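Local coordinates for protein pyrrolidone-carboxylate peptidase (Deinococcus radiodurans R1, PDB 5Z48) that probably removes N-terminal pyroglutamyl (5-oxoprolyl) groups from peptides as a cysteine peptidase, and is caught here with free pyroglutamate in its pocket, at residues V68-A74 with P166-V172; G86-F92 with L143-F148. All coordinates share one frame; numbering follows the deposited sequence.

Interaction 1: V68-A74 with P166-V172. With PCA (pyroglutamic acid), chain I.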
ATOM      1  N   VAL B  68     -30.701  -5.359  10.563  1.00 10.97           N
ATOM      2  CA  VAL B  68     -29.953  -4.152  10.919  1.00 12.58           C
ATOM      3  C   VAL B  68     -28.698  -4.086  10.059  1.00 12.33           C
ATOM      4  O   VAL B  68     -27.843  -4.990  10.114  1.00 11.16           O
ATOM      5  CB  VAL B  68     -29.590  -4.125  12.419  1.00 11.24           C
ATOM      6  CG1 VAL B  68     -28.770  -2.896  12.789  1.00 12.45           C
ATOM      7  CG2 VAL B  68     -30.862  -4.259  13.281  1.00 12.68           C
ATOM      8  N   LEU B  69     -28.587  -3.019   9.261  1.00  9.81           N
ATOM      9  CA  LEU B  69     -27.415  -2.743   8.422  1.00  8.26           C
ATOM     10  C   LEU B  69     -26.758  -1.432   8.868  1.00  9.75           C
ATOM     11  O   LEU B  69     -27.241  -0.337   8.562  1.00 10.22           O
ATOM     12  CB  LEU B  69     -27.807  -2.713   6.935  1.00 11.05           C
ATOM     13  CG  LEU B  69     -26.629  -2.540   5.953  1.00 10.76           C
ATOM     14  CD1 LEU B  69     -25.552  -3.586   6.141  1.00 11.10           C
ATOM     15  CD2 LEU B  69     -27.149  -2.643   4.510  1.00 12.38           C
ATOM     16  N   LEU B  70     -25.649  -1.523   9.607  1.00 10.47           N
ATOM     17  CA  LEU B  70     -24.916  -0.355  10.066  1.00  8.93           C
ATOM     18  C   LEU B  70     -23.808  -0.059   9.050  1.00  8.92           C
ATOM     19  O   LEU B  70     -23.091  -0.995   8.645  1.00 10.11           O
ATOM     20  CB  LEU B  70     -24.295  -0.649  11.427  1.00  8.94           C
ATOM     21  CG  LEU B  70     -25.235  -1.252  12.489  1.00 10.89           C
ATOM     22  CD1 LEU B  70     -24.322  -1.721  13.681  1.00 14.21           C
ATOM     23  CD2 LEU B  70     -26.268  -0.275  12.978  1.00 12.36           C
ATOM     24  N   THR B  71     -23.663   1.197   8.638  1.00  9.58           N
ATOM     25  CA  THR B  71     -22.635   1.533   7.648  1.00  9.66           C
ATOM     26  C   THR B  71     -21.750   2.692   8.127  1.00 10.28           C
ATOM     27  O   THR B  71     -22.137   3.529   8.960  1.00 10.45           O
ATOM     28  CB  THR B  71     -23.240   1.874   6.258  1.00 11.53           C
ATOM     29  OG1 THR B  71     -23.829   3.171   6.236  1.00 11.37           O
ATOM     30  CG2 THR B  71     -24.308   0.847   5.883  1.00 11.94           C
ATOM     31  N   GLY B  72     -20.560   2.781   7.517  1.00 10.04           N
ATOM     32  CA  GLY B  72     -19.616   3.809   7.918  1.00 10.27           C
ATOM     33  C   GLY B  72     -18.501   3.883   6.900  1.00 10.25           C
ATOM     34  O   GLY B  72     -18.318   2.966   6.082  1.00 10.14           O
ATOM     35  N   LEU B  73     -17.731   4.980   6.998  1.00 11.15           N
ATOM     36  CA  LEU B  73     -16.580   5.217   6.120  1.00 11.50           C
ATOM     37  C   LEU B  73     -15.337   4.456   6.589  1.00 10.29           C
ATOM     38  O   LEU B  73     -15.009   4.447   7.772  1.00 11.35           O
ATOM     39  CB  LEU B  73     -16.284   6.707   6.097  1.00 11.38           C
ATOM     40  CG  LEU B  73     -15.006   7.197   5.399  1.00 11.55           C
ATOM     41  CD1 LEU B  73     -15.006   6.904   3.909  1.00 12.43           C
ATOM     42  CD2 LEU B  73     -14.833   8.698   5.644  1.00 11.48           C
ATOM     43  N   ALA B  74     -14.639   3.815   5.643  1.00  9.42           N
ATOM     44  CA  ALA B  74     -13.295   3.275   5.890  1.00 10.10           C
ATOM     45  C   ALA B  74     -12.365   3.922   4.865  1.00 11.97           C
ATOM     46  O   ALA B  74     -12.043   3.302   3.864  1.00 12.41           O
ATOM     47  CB  ALA B  74     -13.255   1.740   5.779  1.00 11.06           C
ATOM     48  N   PRO B 166     -30.851 -10.527  11.906  1.00 12.67           N
ATOM     49  CA  PRO B 166     -29.550 -10.366  11.232  1.00 12.77           C
ATOM     50  C   PRO B 166     -29.039  -8.937  11.389  1.00 11.85           C
ATOM     51  O   PRO B 166     -29.755  -7.953  11.128  1.00 13.23           O
ATOM     52  CB  PRO B 166     -29.850 -10.706   9.767  1.00 14.43           C
ATOM     53  CG  PRO B 166     -31.092 -11.581   9.842  1.00 18.77           C
ATOM     54  CD  PRO B 166     -31.910 -10.988  10.986  1.00 15.93           C
ATOM     55  N   CYS B 167     -27.774  -8.830  11.767  1.00 11.58           N
ATOM     56  CA  CYS B 167     -27.200  -7.543  12.125  1.00 11.01           C
ATOM     57  C   CYS B 167     -25.720  -7.548  11.775  1.00 10.48           C
ATOM     58  O   CYS B 167     -24.986  -8.507  12.093  1.00 12.40           O
ATOM     59  CB  CYS B 167     -27.381  -7.281  13.637  1.00 11.92           C
ATOM     60  SG  CYS B 167     -26.607  -5.781  14.261  1.00 12.39           S
ATOM     61  N   GLY B 168     -25.294  -6.494  11.093  1.00 10.13           N
ATOM     62  CA  GLY B 168     -23.889  -6.365  10.798  1.00 11.29           C
ATOM     63  C   GLY B 168     -23.492  -4.982  10.349  1.00  9.58           C
ATOM     64  O   GLY B 168     -24.259  -4.012  10.481  1.00 10.43           O
ATOM     65  N   PHE B 169     -22.233  -4.893   9.886  1.00  9.24           N
ATOM     66  CA  PHE B 169     -21.603  -3.643   9.515  1.00 10.07           C
ATOM     67  C   PHE B 169     -21.046  -3.698   8.103  1.00  9.22           C
ATOM     68  O   PHE B 169     -20.418  -4.676   7.696  1.00 10.21           O
ATOM     69  CB  PHE B 169     -20.470  -3.243  10.489  1.00  9.47           C
ATOM     70  CG  PHE B 169     -20.251  -1.746  10.500  1.00  8.53           C
ATOM     71  CD1 PHE B 169     -19.469  -1.108   9.480  1.00  9.57           C
ATOM     72  CD2 PHE B 169     -20.880  -0.945  11.447  1.00 10.73           C
ATOM     73  CE1 PHE B 169     -19.347   0.244   9.471  1.00 11.82           C
ATOM     74  CE2 PHE B 169     -20.783   0.417  11.415  1.00 10.04           C
ATOM     75  CZ  PHE B 169     -20.035   1.029  10.408  1.00 10.63           C
ATOM     76  N   LEU B 170     -21.268  -2.604   7.371  1.00  9.15           N
ATOM     77  CA  LEU B 170     -20.809  -2.439   5.991  1.00  8.26           C
ATOM     78  C   LEU B 170     -19.943  -1.167   5.942  1.00  9.25           C
ATOM     79  O   LEU B 170     -20.444  -0.049   6.122  1.00  9.93           O
ATOM     80  CB  LEU B 170     -22.054  -2.367   5.068  1.00  8.18           C
ATOM     81  CG  LEU B 170     -21.858  -2.443   3.565  1.00 13.95           C
ATOM     82  CD1 LEU B 170     -23.187  -2.468   2.845  1.00 12.25           C
ATOM     83  CD2 LEU B 170     -21.035  -1.350   3.018  1.00 17.05           C
ATOM     84  N   HIS B 171     -18.622  -1.344   5.730  1.00  9.43           N
ATOM     85  CA  HIS B 171     -17.696  -0.218   5.581  0.82  9.53           C
ATOM     86  C   HIS B 171     -17.582   0.141   4.109  1.00  9.00           C
ATOM     87  O   HIS B 171     -17.461  -0.743   3.257  1.00  9.78           O
ATOM     88  CB  HIS B 171     -16.310  -0.589   6.118  0.82  9.52           C
ATOM     89  CG  HIS B 171     -16.015  -0.078   7.506  0.82  9.98           C
ATOM     90  ND1 HIS B 171     -15.618  -0.906   8.540  0.82 10.99           N
ATOM     91  CD2 HIS B 171     -16.048   1.178   8.015  0.82  9.90           C
ATOM     92  CE1 HIS B 171     -15.401  -0.171   9.621  0.82 13.24           C
ATOM     93  NE2 HIS B 171     -15.650   1.097   9.331  0.82 11.91           N
ATOM     94  N   VAL B 172     -17.609   1.458   3.819  1.00  9.13           N
ATOM     95  CA  VAL B 172     -17.554   1.901   2.428  1.00  8.94           C
ATOM     96  C   VAL B 172     -16.300   2.731   2.191  1.00  9.11           C
ATOM     97  O   VAL B 172     -15.821   3.420   3.098  1.00 10.55           O
ATOM     98  CB  VAL B 172     -18.822   2.693   2.030  1.00 11.52           C
ATOM     99  CG1 VAL B 172     -20.099   1.864   2.333  1.00 13.78           C
ATOM    100  CG2 VAL B 172     -18.897   4.070   2.720  1.00 11.50           C
TER
HETATM  101  N   PCA I 302     -15.899   5.625  10.140  1.00 12.52           N
HETATM  102  CA  PCA I 302     -15.284   5.608  11.464  1.00 16.03           C
HETATM  103  CB  PCA I 302     -16.251   6.307  12.434  1.00 15.03           C
HETATM  104  CG  PCA I 302     -17.402   6.890  11.612  1.00 13.13           C
HETATM  105  CD  PCA I 302     -17.131   6.362  10.227  1.00 10.05           C
HETATM  106  OE  PCA I 302     -17.903   6.575   9.286  1.00 12.15           O
HETATM  107  C   PCA I 302     -14.910   4.165  11.854  1.00 17.95           C
HETATM  108  O   PCA I 302     -14.923   3.759  13.021  1.00 14.84           O
HETATM  109  OXT PCA I 302     -14.611   3.323  10.961  1.00 21.19           O
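Leu-70 and Phe-169 meet across two parallel strands, 68-73 and 167-172, of the central sheet of the peptidase C15 fold. Seven backbone hydrogen bonds run the length of the ladder, from Val-68 N to Pro-166 O at one end to Ala-74 N on Val-172 O at the other. The tightest packing is on their face of the sheet. The Phe-169 ring lies back across the neighbouring strand, with CG anti to its own backbone N (chi1 -154°). Leu-70 O sits over the centre of one ring face, and Leu-70 CB comes to 3.4 Å from Phe-169 CD2. At the far rim Phe-169 CZ is 3.3 Å from Thr-71 C. Gly-72 has no side chain, which leaves room for CZ. Helix 145-159 covers this face. On the other face Leu-69 CD1 meets Leu-170 CB at 3.9 Å, a looser touch.

The looser parts are the two ends, where Pro-166 and Ala-74 are partly exposed, unlike the buried residues between. At the Ala-74 end Gly-72, Leu-73 and His-171 line the pyroglutamate pocket. Phe-169 CE1 lies over one face of the His-171 ring, and His-171 ND1 is hydrogen-bonded to Glu-83 OE2. His-171 NE2 points to the ligand carboxylate, 2.9 Å from PCA OXT. Leu-73 grips the lactam twice: its N donates to PCA OE at 2.8 Å, and its O accepts from PCA N at 2.8 Å, nearly straight at 175°.

Interaction 2: G86-F92 with L143-F148. With PCA (pyroglutamic acid), chain I.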
ATOM      1  N   GLY B  86     -17.449  -7.801  15.703  1.00 11.53           N
ATOM      2  CA  GLY B  86     -17.346  -6.604  16.532  1.00 12.72           C
ATOM      3  C   GLY B  86     -16.669  -6.979  17.840  1.00 10.22           C
ATOM      4  O   GLY B  86     -17.101  -7.896  18.527  1.00 11.17           O
ATOM      5  N   VAL B  87     -15.601  -6.250  18.185  1.00 11.40           N
ATOM      6  CA  VAL B  87     -14.777  -6.566  19.353  1.00 12.87           C
ATOM      7  C   VAL B  87     -15.109  -5.605  20.493  1.00 12.87           C
ATOM      8  O   VAL B  87     -15.325  -4.407  20.270  1.00 12.50           O
ATOM      9  CB  VAL B  87     -13.287  -6.482  18.978  1.00 11.69           C
ATOM     10  CG1 VAL B  87     -12.395  -6.639  20.203  1.00 12.61           C
ATOM     11  CG2 VAL B  87     -12.935  -7.533  17.919  1.00 13.12           C
ATOM     12  N   GLY B  88     -15.171  -6.139  21.710  1.00 11.91           N
ATOM     13  CA  GLY B  88     -15.619  -5.376  22.885  1.00 12.16           C
ATOM     14  C   GLY B  88     -14.553  -4.467  23.477  1.00 12.61           C
ATOM     15  O   GLY B  88     -14.366  -4.440  24.701  1.00 15.40           O
ATOM     16  N   VAL B  89     -13.845  -3.735  22.634  1.00 13.21           N
ATOM     17  CA  VAL B  89     -12.791  -2.826  23.080  1.00 12.06           C
ATOM     18  C   VAL B  89     -12.900  -1.510  22.312  1.00 11.57           C
ATOM     19  O   VAL B  89     -13.176  -1.500  21.102  1.00 11.90           O
ATOM     20  CB  VAL B  89     -11.374  -3.424  22.901  1.00 14.26           C
ATOM     21  CG1 VAL B  89     -10.295  -2.436  23.340  1.00 15.89           C
ATOM     22  CG2 VAL B  89     -11.215  -4.752  23.679  1.00 12.32           C
ATOM     23  N   MET B  90     -12.655  -0.408  23.025  0.60 11.85           N
ATOM     24  CA  MET B  90     -12.519   0.932  22.455  0.60 12.95           C
ATOM     25  C   MET B  90     -11.047   1.337  22.514  0.60 10.98           C
ATOM     26  O   MET B  90     -10.483   1.484  23.607  0.60 12.87           O
ATOM     27  CB  MET B  90     -13.373   1.943  23.223  0.60 13.84           C
ATOM     28  CG  MET B  90     -14.821   1.510  23.293  0.60 14.11           C
ATOM     29  SD  MET B  90     -15.808   2.275  24.569  0.60 18.55           S
ATOM     30  CE  MET B  90     -16.100   3.931  23.960  0.60 17.00           C
ATOM     31  N   ASP B  91     -10.456   1.584  21.345  1.00 11.67           N
ATOM     32  CA  ASP B  91      -9.069   2.047  21.288  1.00 12.93           C
ATOM     33  C   ASP B  91      -8.955   2.964  20.086  1.00 11.87           C
ATOM     34  O   ASP B  91      -8.986   2.497  18.938  1.00 14.96           O
ATOM     35  CB  ASP B  91      -8.076   0.888  21.205  1.00 12.01           C
ATOM     36  CG  ASP B  91      -6.662   1.360  21.433  1.00 16.10           C
ATOM     37  OD1 ASP B  91      -6.252   1.537  22.586  1.00 15.62           O
ATOM     38  OD2 ASP B  91      -5.934   1.554  20.437  1.00 23.26           O
ATOM     39  N   PHE B  92      -8.875   4.272  20.352  1.00 13.50           N
ATOM     40  CA  PHE B  92      -9.048   5.276  19.312  1.00 15.56           C
ATOM     41  C   PHE B  92      -7.693   5.788  18.865  1.00 17.23           C
ATOM     42  O   PHE B  92      -6.942   6.336  19.677  1.00 23.02           O
ATOM     43  CB  PHE B  92      -9.895   6.451  19.810  1.00 13.38           C
ATOM     44  CG  PHE B  92     -11.370   6.145  20.011  1.00 13.63           C
ATOM     45  CD1 PHE B  92     -11.892   4.842  19.967  1.00 13.70           C
ATOM     46  CD2 PHE B  92     -12.247   7.211  20.231  1.00 15.81           C
ATOM     47  CE1 PHE B  92     -13.261   4.605  20.155  1.00 14.47           C
ATOM     48  CE2 PHE B  92     -13.600   7.009  20.424  1.00 15.87           C
ATOM     49  CZ  PHE B  92     -14.135   5.711  20.369  1.00 16.33           C
ATOM     50  N   LEU B 143     -11.182  -0.361  16.115  1.00  9.67           N
ATOM     51  CA  LEU B 143     -11.703  -0.266  17.485  1.00 10.08           C
ATOM     52  C   LEU B 143     -12.225   1.153  17.767  1.00 11.82           C
ATOM     53  O   LEU B 143     -12.233   1.607  18.901  1.00 12.24           O
ATOM     54  CB  LEU B 143     -10.649  -0.719  18.508  1.00 11.38           C
ATOM     55  CG  LEU B 143     -10.259  -2.204  18.303  1.00 10.98           C
ATOM     56  CD1 LEU B 143      -9.202  -2.518  19.357  1.00 11.35           C
ATOM     57  CD2 LEU B 143     -11.432  -3.178  18.459  1.00 10.98           C
ATOM     58  N   TYR B 144     -12.684   1.850  16.704  1.00 12.38           N
ATOM     59  CA  TYR B 144     -13.221   3.199  16.793  1.00 13.60           C
ATOM     60  C   TYR B 144     -14.750   3.112  16.852  1.00 14.47           C
ATOM     61  O   TYR B 144     -15.281   2.133  17.364  1.00 11.60           O
ATOM     62  CB  TYR B 144     -12.683   4.006  15.607  1.00 11.21           C
ATOM     63  CG  TYR B 144     -12.832   5.537  15.562  1.00 12.45           C
ATOM     64  CD1 TYR B 144     -12.461   6.390  16.614  1.00 13.54           C
ATOM     65  CD2 TYR B 144     -13.273   6.122  14.392  1.00 15.28           C
ATOM     66  CE1 TYR B 144     -12.554   7.784  16.489  1.00 16.01           C
ATOM     67  CE2 TYR B 144     -13.372   7.514  14.258  1.00 15.19           C
ATOM     68  CZ  TYR B 144     -13.002   8.340  15.299  1.00 14.56           C
ATOM     69  OH  TYR B 144     -13.091   9.709  15.144  1.00 16.39           O
ATOM     70  N   VAL B 145     -15.463   4.117  16.364  1.00 11.82           N
ATOM     71  CA  VAL B 145     -16.897   4.186  16.676  1.00 10.73           C
ATOM     72  C   VAL B 145     -17.704   3.189  15.836  1.00 12.79           C
ATOM     73  O   VAL B 145     -18.734   2.685  16.314  1.00 10.79           O
ATOM     74  CB  VAL B 145     -17.420   5.640  16.539  1.00 10.86           C
ATOM     75  CG1 VAL B 145     -18.854   5.783  17.124  1.00 12.37           C
ATOM     76  CG2 VAL B 145     -16.538   6.645  17.295  1.00 14.49           C
ATOM     77  N   CYS B 146     -17.269   2.852  14.600  1.00 10.14           N
ATOM     78  CA  CYS B 146     -17.990   1.845  13.812  1.00 10.62           C
ATOM     79  C   CYS B 146     -17.957   0.485  14.495  1.00 10.16           C
ATOM     80  O   CYS B 146     -18.979  -0.181  14.635  1.00 11.91           O
ATOM     81  CB  CYS B 146     -17.381   1.726  12.408  1.00 10.25           C
ATOM     82  SG  CYS B 146     -17.668   3.247  11.401  1.00 16.62           S
ATOM     83  N   ASN B 147     -16.776   0.047  14.928  1.00 10.49           N
ATOM     84  CA  ASN B 147     -16.735  -1.188  15.695  1.00 10.76           C
ATOM     85  C   ASN B 147     -17.609  -1.114  16.935  1.00 12.10           C
ATOM     86  O   ASN B 147     -18.314  -2.081  17.274  1.00 11.04           O
ATOM     87  CB  ASN B 147     -15.299  -1.460  16.114  1.00 11.00           C
ATOM     88  CG  ASN B 147     -15.199  -2.683  17.018  1.00 11.06           C
ATOM     89  OD1 ASN B 147     -15.239  -3.824  16.512  1.00 11.32           O
ATOM     90  ND2 ASN B 147     -15.093  -2.466  18.318  1.00 12.25           N
ATOM     91  N   PHE B 148     -17.561   0.020  17.646  1.00 12.33           N
ATOM     92  CA  PHE B 148     -18.361   0.180  18.861  1.00 11.51           C
ATOM     93  C   PHE B 148     -19.836  -0.082  18.579  1.00 10.91           C
ATOM     94  O   PHE B 148     -20.478  -0.810  19.347  1.00 11.31           O
ATOM     95  CB  PHE B 148     -18.145   1.569  19.461  1.00 11.92           C
ATOM     96  CG  PHE B 148     -19.089   1.889  20.582  1.00 15.48           C
ATOM     97  CD1 PHE B 148     -20.342   2.470  20.316  1.00 19.16           C
ATOM     98  CD2 PHE B 148     -18.748   1.546  21.877  1.00 17.38           C
ATOM     99  CE1 PHE B 148     -21.235   2.729  21.353  1.00 19.31           C
ATOM    100  CE2 PHE B 148     -19.644   1.818  22.931  1.00 21.13           C
ATOM    101  CZ  PHE B 148     -20.883   2.391  22.646  1.00 21.27           C
TER
HETATM  102  N   PCA I 302     -15.899   5.625  10.140  1.00 12.52           N
HETATM  103  CA  PCA I 302     -15.284   5.608  11.464  1.00 16.03           C
HETATM  104  CB  PCA I 302     -16.251   6.307  12.434  1.00 15.03           C
HETATM  105  CG  PCA I 302     -17.402   6.890  11.612  1.00 13.13           C
HETATM  106  CD  PCA I 302     -17.131   6.362  10.227  1.00 10.05           C
HETATM  107  OE  PCA I 302     -17.903   6.575   9.286  1.00 12.15           O
HETATM  108  C   PCA I 302     -14.910   4.165  11.854  1.00 17.95           C
HETATM  109  O   PCA I 302     -14.923   3.759  13.021  1.00 14.84           O
HETATM  110  OXT PCA I 302     -14.611   3.323  10.961  1.00 21.19           O
HETATM  111  O   HOH W   1     -14.935   0.189  19.612  1.00 12.11           O
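Asn-147 reads the backbone of Val-87 with both ends of its amide. OD1 accepts from Val-87 N at 3.0 Å, and ND2 donates to Val-87 O at 2.8 Å. Both donors lie in the plane of the carbonyl they meet, on a lone pair. The extended first torsion (chi1 175°) carries the amide from helix 145-159, which bears Cys-146, the probable nucleophile, to the edge of strand 80-90. The same ND2 also donates to a water. The water is placed to donate to Val-89 O (2.9 Å) and to Tyr-144 O, though it has more acceptors in reach than protons. Further along, Asp-91 N donates to Leu-143 O at 3.0 Å. Asp-91 OD1 makes salt bridges with Arg-103 and with Arg-122 of a neighbouring subunit, and accepts from Asp-104 N.

Leu-143 CD2 packs on Val-87 CB. Phe-92 and Tyr-144 form a T-shaped pair with planes at 78°. Tyr-144 CD1 points at the centre of the Phe-92 face, while its CD2 side borders the ligand. An alanine at Phe-92 would remove that face, and Tyr-144 would probably be less firmly held beside the pyroglutamate, although its OH still bonds Pro-95 O. Cys-146 N donates to PCA O at 3.0 Å. Such a backbone N-H on the ligand carboxylate is consistent with an oxyanion-hole role during peptide cleavage.

In the fold
Interaction 1 lies at the centre of the chain. Interaction 2 is also buried, but sits farther out, where Asp-91 reaches a neighbouring subunit. Their centres are about 13 Å apart, and 86-92 with 143-148 is nested in the chain between the two strands of interaction 1. Strands 80-90 and 167-172 are neighbours in one sheet. The inner contact is a regular strand ladder. The outer one joins a strand and loop to a helix start through a side-chain amide, a water and aromatic rings. They meet where Phe-169 CZ packs on Cys-146 SG at 3.4 Å. Together they bring His-171 and Cys-146, the probable catalytic pair, to the same ligand.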